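Local coordinates for polysaccharide deacetylase-like protein (Bacillus anthracis, PDB 4V33) that is a putative zinc-dependent polysaccharide deacetylase, required with a second such protein for osmotic stability and maintenance of cell shape, at residues Trp80-Gly85 / Glu116-Ala121; Phe140-Pro145 / Asp192-Asn197. All blocks are in the same frame, centred on the assembly; numbering follows the deposited sequence.

How the contacts relate
Contact 1 pairs two strands of the antiparallel sheet in the fibronectin type III domain, and contact 2 joins the linker that leaves this sheet to a loop of the deacetylase domain. Their centres lie 13 Å apart, and they meet at the boundary between the two domains. There E116 of contact 1 is held twice by contact 2: its OE2 forms a salt bridge of 2.6 Å with K195 NZ, and its backbone N lies 2.8 Å from N194 O, probably hydrogen-bonded. Separately, A83 CB packs 3.4 Å from V196 C. Neither contact includes D206, H264 or H268, the zinc ligands of the deacetylase domain.

Contact 1: residues Trp80-Gly85 / Glu116-Ala121; sequences WRTADG and EFQIEA
T82 and Q118 meet through their polar ends where strand 74-81 runs out beside strand 115-124. The hydroxyl of T82 works in both directions: OG1 donates to E116 OE1 over 2.6 Å, reaching the carboxylate's anti lone pair, and accepts from Q118 NE2 at 3.0 Å. This second bond is nearly straight (165°), with OG1 close to the amide plane of Q118, so the two bonds fix the rotation of the hydroxyl. E116 reaches T82 because its CG stands anti to the backbone N (chi1 -175°) and the chain runs on extended.

Next to these bonds, against the Q118 side chain, lies the W80 indole. W80 and Q118 are an antiparallel hydrogen-bonded pair, with Q118 N giving its hydrogen to W80 O at 2.8 Å, and their side chains share one face of the sheet. Q118 CB sits over the six-membered ring, 3.7 Å from its centroid, in a CH-pi contact. Farther out the amide of Q118 is inclined by 45° to the indole, and its OE1 comes to 3.4 Å from W80 CZ2. E120 approaches the rim of the ring instead, its carboxylate turned steeply against the indole plane; OE2 has its salt bridge with K86.

On the other face of the sheet R81 and F117 form the neighbouring non-hydrogen-bonded pair. The aliphatic part of R81 passes over the F117 ring, while its guanidinium presents an edge to CZ and goes on to a salt bridge with D84, NH1 to OD2 at 2.7 Å. F105 and F110 meet the F117 ring edge-to-face.

Both faces thus mix ring contacts with charged or polar groups. Since E116 OE2 also pairs with K195, the carboxylate that accepts from T82 is probably kept ionised.

Contact 2: residues Phe140-Pro145 / Asp192-Asn197; sequences FEQKVP and DINKVN
Q142 NE2 gives hydrogen bonds to two backbone carbonyls, V196 O at 3.0 Å and I193 O at 2.9 Å. These bonds tie the linker between the fibronectin type III sheet and strand 146-149 of the deacetylase domain to the loop that precedes strand 199-206. Both acceptors lie close to the amide plane of Q142, so its two N-H bonds are used and the amide is held flat. The bond to V196 O is the straighter, at 162°, against 141° for I193 O.

N194 answers from the opposite loop with both ends of its own amide. OD1 accepts from Q142 N at 2.9 Å, the donor lying in its carbonyl plane, while ND2 gives a hydrogen to E141 OE1 at 2.8 Å. The carboxylate of E141 folds back toward the loop through a bend at chi2 (-64°) and is met from above its plane, with the two flat groups steeply inclined. The side chains of Q142 and N194 run past each other in opposite directions, each fastening the other's segment.

Next to these hydrogen bonds the contact turns apolar against F201, and V144 CG2 packs 4.0 Å from I193 CD1.

Contact 1: residues Trp80-Gly85 / Glu116-Ala121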
loop_
_atom_site.group_PDB
_atom_site.type_symbol
_atom_site.label_atom_id
_atom_site.label_comp_id
_atom_site.label_asym_id
_atom_site.label_seq_id
_atom_site.Cartn_x
_atom_site.Cartn_y
_atom_site.Cartn_z
ATOM N N TRP A 80 -4.035 18.809 -9.428
ATOM C CA TRP A 80 -3.188 17.753 -9.955
ATOM C C TRP A 80 -3.239 16.534 -9.060
ATOM O O TRP A 80 -3.580 16.623 -7.881
ATOM C CB TRP A 80 -1.741 18.221 -10.112
ATOM C CG TRP A 80 -0.991 18.464 -8.834
ATOM C CD1 TRP A 80 -0.125 17.606 -8.214
ATOM C CD2 TRP A 80 -0.999 19.661 -8.049
ATOM N NE1 TRP A 80 0.391 18.193 -7.083
ATOM C CE2 TRP A 80 -0.127 19.454 -6.961
ATOM C CE3 TRP A 80 -1.663 20.889 -8.158
ATOM C CZ2 TRP A 80 0.094 20.426 -5.986
ATOM C CZ3 TRP A 80 -1.440 21.854 -7.189
ATOM C CH2 TRP A 80 -0.570 21.613 -6.117
ATOM N N ARG A 81 -2.893 15.388 -9.632
ATOM C CA ARG A 81 -2.758 14.173 -8.843
ATOM C C ARG A 81 -1.388 14.162 -8.219
ATOM O O ARG A 81 -0.392 14.291 -8.923
ATOM C CB ARG A 81 -2.862 12.953 -9.739
ATOM C CG ARG A 81 -4.242 12.648 -10.174
ATOM C CD ARG A 81 -4.317 11.339 -10.927
ATOM N NE ARG A 81 -4.092 10.166 -10.087
ATOM C CZ ARG A 81 -3.023 9.379 -10.173
ATOM N NH1 ARG A 81 -2.068 9.653 -11.046
ATOM N NH2 ARG A 81 -2.908 8.318 -9.386
ATOM N N THR A 82 -1.339 13.981 -6.906
ATOM C CA THR A 82 -0.071 13.937 -6.189
ATOM C C THR A 82 0.906 12.955 -6.839
ATOM O O THR A 82 2.094 13.256 -7.002
ATOM C CB THR A 82 -0.307 13.559 -4.731
ATOM O OG1 THR A 82 -1.126 14.570 -4.126
ATOM C CG2 THR A 82 1.007 13.453 -3.978
ATOM N N ALA A 83 0.377 11.805 -7.243
ATOM C CA ALA A 83 1.178 10.739 -7.843
ATOM C C ALA A 83 1.862 11.163 -9.141
ATOM O O ALA A 83 2.927 10.651 -9.487
ATOM C CB ALA A 83 0.313 9.515 -8.086
ATOM N N ASP A 84 1.251 12.098 -9.858
ATOM C CA ASP A 84 1.767 12.514 -11.159
ATOM C C ASP A 84 2.622 13.781 -11.090
ATOM O O ASP A 84 3.366 14.089 -12.030
ATOM C CB ASP A 84 0.615 12.696 -12.148
ATOM C CG ASP A 84 -0.015 11.385 -12.554
ATOM O OD1 ASP A 84 0.679 10.354 -12.468
ATOM O OD2 ASP A 84 -1.193 11.383 -12.969
ATOM N N GLY A 85 2.518 14.517 -9.984
ATOM C CA GLY A 85 3.346 15.697 -9.788
ATOM C C GLY A 85 2.668 17.000 -10.167
ATOM O O GLY A 85 1.853 17.054 -11.089
ATOM N N GLU A 116 -4.979 10.716 -4.338
ATOM C CA GLU A 116 -5.028 12.079 -3.816
ATOM C C GLU A 116 -4.852 13.115 -4.924
ATOM O O GLU A 116 -3.924 13.036 -5.744
ATOM C CB GLU A 116 -3.947 12.275 -2.758
ATOM C CG GLU A 116 -3.986 13.632 -2.057
ATOM C CD GLU A 116 -2.793 13.824 -1.152
ATOM O OE1 GLU A 116 -1.696 14.121 -1.664
ATOM O OE2 GLU A 116 -2.942 13.656 0.073
ATOM N N PHE A 117 -5.765 14.074 -4.944
ATOM C CA PHE A 117 -5.677 15.219 -5.839
ATOM C C PHE A 117 -5.483 16.463 -4.985
ATOM O O PHE A 117 -6.264 16.715 -4.073
ATOM C CB PHE A 117 -6.971 15.374 -6.637
ATOM C CG PHE A 117 -7.228 14.269 -7.626
ATOM C CD1 PHE A 117 -7.694 13.030 -7.205
ATOM C CD2 PHE A 117 -7.037 14.485 -8.982
ATOM C CE1 PHE A 117 -7.949 12.021 -8.118
ATOM C CE2 PHE A 117 -7.304 13.482 -9.902
ATOM C CZ PHE A 117 -7.745 12.241 -9.466
ATOM N N GLN A 118 -4.446 17.243 -5.282
ATOM C CA GLN A 118 -4.253 18.523 -4.605
ATOM C C GLN A 118 -5.002 19.638 -5.326
ATOM O O GLN A 118 -5.155 19.601 -6.550
ATOM C CB GLN A 118 -2.760 18.842 -4.476
ATOM C CG GLN A 118 -2.075 17.865 -3.521
ATOM C CD GLN A 118 -0.620 18.172 -3.265
ATOM O OE1 GLN A 118 -0.267 19.278 -2.851
ATOM N NE2 GLN A 118 0.240 17.184 -3.496
ATOM N N ILE A 119 -5.490 20.606 -4.551
ATOM C CA ILE A 119 -6.291 21.703 -5.073
ATOM C C ILE A 119 -5.756 23.025 -4.523
ATOM O O ILE A 119 -5.674 23.204 -3.311
ATOM C CB ILE A 119 -7.780 21.570 -4.658
ATOM C CG1 ILE A 119 -8.339 20.199 -5.059
ATOM C CG2 ILE A 119 -8.611 22.708 -5.272
ATOM C CD1 ILE A 119 -9.684 19.865 -4.412
ATOM N N GLU A 120 -5.382 23.941 -5.415
ATOM C CA GLU A 120 -5.006 25.297 -5.020
ATOM C C GLU A 120 -5.971 26.260 -5.673
ATOM O O GLU A 120 -6.078 26.294 -6.899
ATOM C CB GLU A 120 -3.607 25.664 -5.501
ATOM C CG GLU A 120 -2.458 24.885 -4.923
ATOM C CD GLU A 120 -1.120 25.429 -5.418
ATOM O OE1 GLU A 120 -1.122 26.278 -6.345
ATOM O OE2 GLU A 120 -0.075 25.021 -4.878
ATOM N N ALA A 121 -6.653 27.060 -4.863
ATOM C CA ALA A 121 -7.630 28.003 -5.392
ATOM C C ALA A 121 -7.125 29.434 -5.342
ATOM O O ALA A 121 -6.548 29.863 -4.346
ATOM C CB ALA A 121 -8.927 27.892 -4.626
HETATM O O HOH W 1 -2.181 10.892 -6.260
#

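Contact 2: residues Phe140-Pro145 / Asp192-Asn197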
loop_
_atom_site.group_PDB
_atom_site.type_symbol
_atom_site.label_atom_id
_atom_site.label_comp_id
_atom_site.label_asym_id
_atom_site.label_seq_id
_atom_site.Cartn_x
_atom_site.Cartn_y
_atom_site.Cartn_z
ATOM N N PHE A 140 -9.746 10.051 -3.779
ATOM C CA PHE A 140 -10.555 8.941 -4.261
ATOM C C PHE A 140 -9.768 7.659 -4.018
ATOM O O PHE A 140 -8.798 7.374 -4.720
ATOM C CB PHE A 140 -10.880 9.131 -5.753
ATOM C CG PHE A 140 -11.811 10.287 -6.014
ATOM C CD1 PHE A 140 -11.318 11.569 -6.174
ATOM C CD2 PHE A 140 -13.180 10.090 -6.054
ATOM C CE1 PHE A 140 -12.176 12.632 -6.389
ATOM C CE2 PHE A 140 -14.042 11.149 -6.269
ATOM C CZ PHE A 140 -13.539 12.422 -6.436
ATOM N N GLU A 141 -10.179 6.905 -3.003
ATOM C CA GLU A 141 -9.393 5.769 -2.514
ATOM C C GLU A 141 -8.972 4.803 -3.606
ATOM O O GLU A 141 -9.791 4.376 -4.422
ATOM C CB GLU A 141 -10.159 4.999 -1.433
ATOM C CG GLU A 141 -10.342 5.758 -0.130
ATOM C CD GLU A 141 -9.028 6.056 0.578
ATOM O OE1 GLU A 141 -8.026 5.366 0.306
ATOM O OE2 GLU A 141 -9.000 6.992 1.411
ATOM N N GLN A 142 -7.681 4.490 -3.629
ATOM C CA GLN A 142 -7.147 3.509 -4.567
ATOM C C GLN A 142 -7.137 2.114 -3.978
ATOM O O GLN A 142 -6.877 1.928 -2.788
ATOM C CB GLN A 142 -5.713 3.871 -4.973
ATOM C CG GLN A 142 -5.595 5.210 -5.641
ATOM C CD GLN A 142 -4.300 5.379 -6.412
ATOM O OE1 GLN A 142 -4.320 5.584 -7.622
ATOM N NE2 GLN A 142 -3.173 5.336 -5.710
ATOM N N LYS A 143 -7.407 1.132 -4.826
ATOM C CA LYS A 143 -7.274 -0.260 -4.417
ATOM C C LYS A 143 -5.794 -0.606 -4.301
ATOM O O LYS A 143 -4.949 -0.061 -5.023
ATOM C CB LYS A 143 -7.981 -1.189 -5.408
ATOM C CG LYS A 143 -7.304 -1.294 -6.767
ATOM C CD LYS A 143 -8.198 -1.999 -7.775
ATOM C CE LYS A 143 -7.502 -2.154 -9.120
ATOM N NZ LYS A 143 -7.115 -0.840 -9.703
ATOM N N VAL A 144 -5.482 -1.507 -3.378
ATOM C CA VAL A 144 -4.102 -1.877 -3.115
ATOM C C VAL A 144 -4.004 -3.400 -3.069
ATOM O O VAL A 144 -4.392 -4.013 -2.083
ATOM C CB VAL A 144 -3.629 -1.318 -1.757
ATOM C CG1 VAL A 144 -2.178 -1.676 -1.509
ATOM C CG2 VAL A 144 -3.808 0.210 -1.707
ATOM N N PRO A 145 -3.507 -4.013 -4.156
ATOM C CA PRO A 145 -3.273 -5.458 -4.086
ATOM C C PRO A 145 -2.089 -5.756 -3.181
ATOM O O PRO A 145 -1.049 -5.091 -3.252
ATOM C CB PRO A 145 -2.970 -5.857 -5.532
ATOM C CG PRO A 145 -2.610 -4.571 -6.243
ATOM C CD PRO A 145 -3.245 -3.440 -5.487
ATOM N N ASP A 192 1.214 6.544 2.033
ATOM C CA ASP A 192 1.462 6.980 0.658
ATOM C C ASP A 192 0.640 6.237 -0.395
ATOM O O ASP A 192 0.825 6.470 -1.595
ATOM C CB ASP A 192 2.944 6.835 0.295
ATOM C CG ASP A 192 3.839 7.776 1.073
ATOM O OD1 ASP A 192 3.353 8.821 1.572
ATOM O OD2 ASP A 192 5.050 7.469 1.170
ATOM N N ILE A 193 -0.254 5.344 0.023
ATOM C CA ILE A 193 -0.975 4.528 -0.962
ATOM C C ILE A 193 -1.787 5.338 -1.977
ATOM O O ILE A 193 -1.974 4.890 -3.109
ATOM C CB ILE A 193 -1.872 3.445 -0.313
ATOM C CG1 ILE A 193 -2.905 4.079 0.618
ATOM C CG2 ILE A 193 -1.016 2.412 0.418
ATOM C CD1 ILE A 193 -4.006 3.115 1.040
ATOM N N ASN A 194 -2.241 6.530 -1.591
ATOM C CA ASN A 194 -2.986 7.392 -2.510
ATOM C C ASN A 194 -2.119 8.474 -3.145
ATOM O O ASN A 194 -2.600 9.277 -3.948
ATOM C CB ASN A 194 -4.190 8.011 -1.801
ATOM C CG ASN A 194 -5.278 6.989 -1.530
ATOM O OD1 ASN A 194 -5.768 6.342 -2.456
ATOM N ND2 ASN A 194 -5.646 6.827 -0.257
ATOM N N LYS A 195 -0.833 8.464 -2.803
ATOM C CA LYS A 195 0.103 9.480 -3.283
ATOM C C LYS A 195 1.028 8.955 -4.384
ATOM O O LYS A 195 1.873 9.699 -4.892
ATOM C CB LYS A 195 0.946 10.006 -2.118
ATOM C CG LYS A 195 0.128 10.621 -0.991
ATOM C CD LYS A 195 1.038 11.173 0.098
ATOM C CE LYS A 195 0.249 11.579 1.338
ATOM N NZ LYS A 195 -0.707 12.676 1.072
ATOM N N VAL A 196 0.859 7.686 -4.744
ATOM C CA VAL A 196 1.685 7.044 -5.764
ATOM C C VAL A 196 0.820 6.358 -6.803
ATOM O O VAL A 196 -0.344 6.058 -6.564
ATOM C CB VAL A 196 2.648 5.994 -5.160
ATOM C CG1 VAL A 196 3.526 6.641 -4.087
ATOM C CG2 VAL A 196 1.871 4.778 -4.605
ATOM N N ASN A 197 1.401 6.119 -7.969
ATOM C CA ASN A 197 0.717 5.418 -9.042
ATOM C C ASN A 197 0.741 3.914 -8.800
ATOM O O ASN A 197 1.785 3.362 -8.441
ATOM C CB ASN A 197 1.406 5.724 -10.371
ATOM C CG ASN A 197 0.674 5.141 -11.560
ATOM O OD1 ASN A 197 1.224 4.331 -12.309
ATOM N ND2 ASN A 197 -0.573 5.552 -11.744
#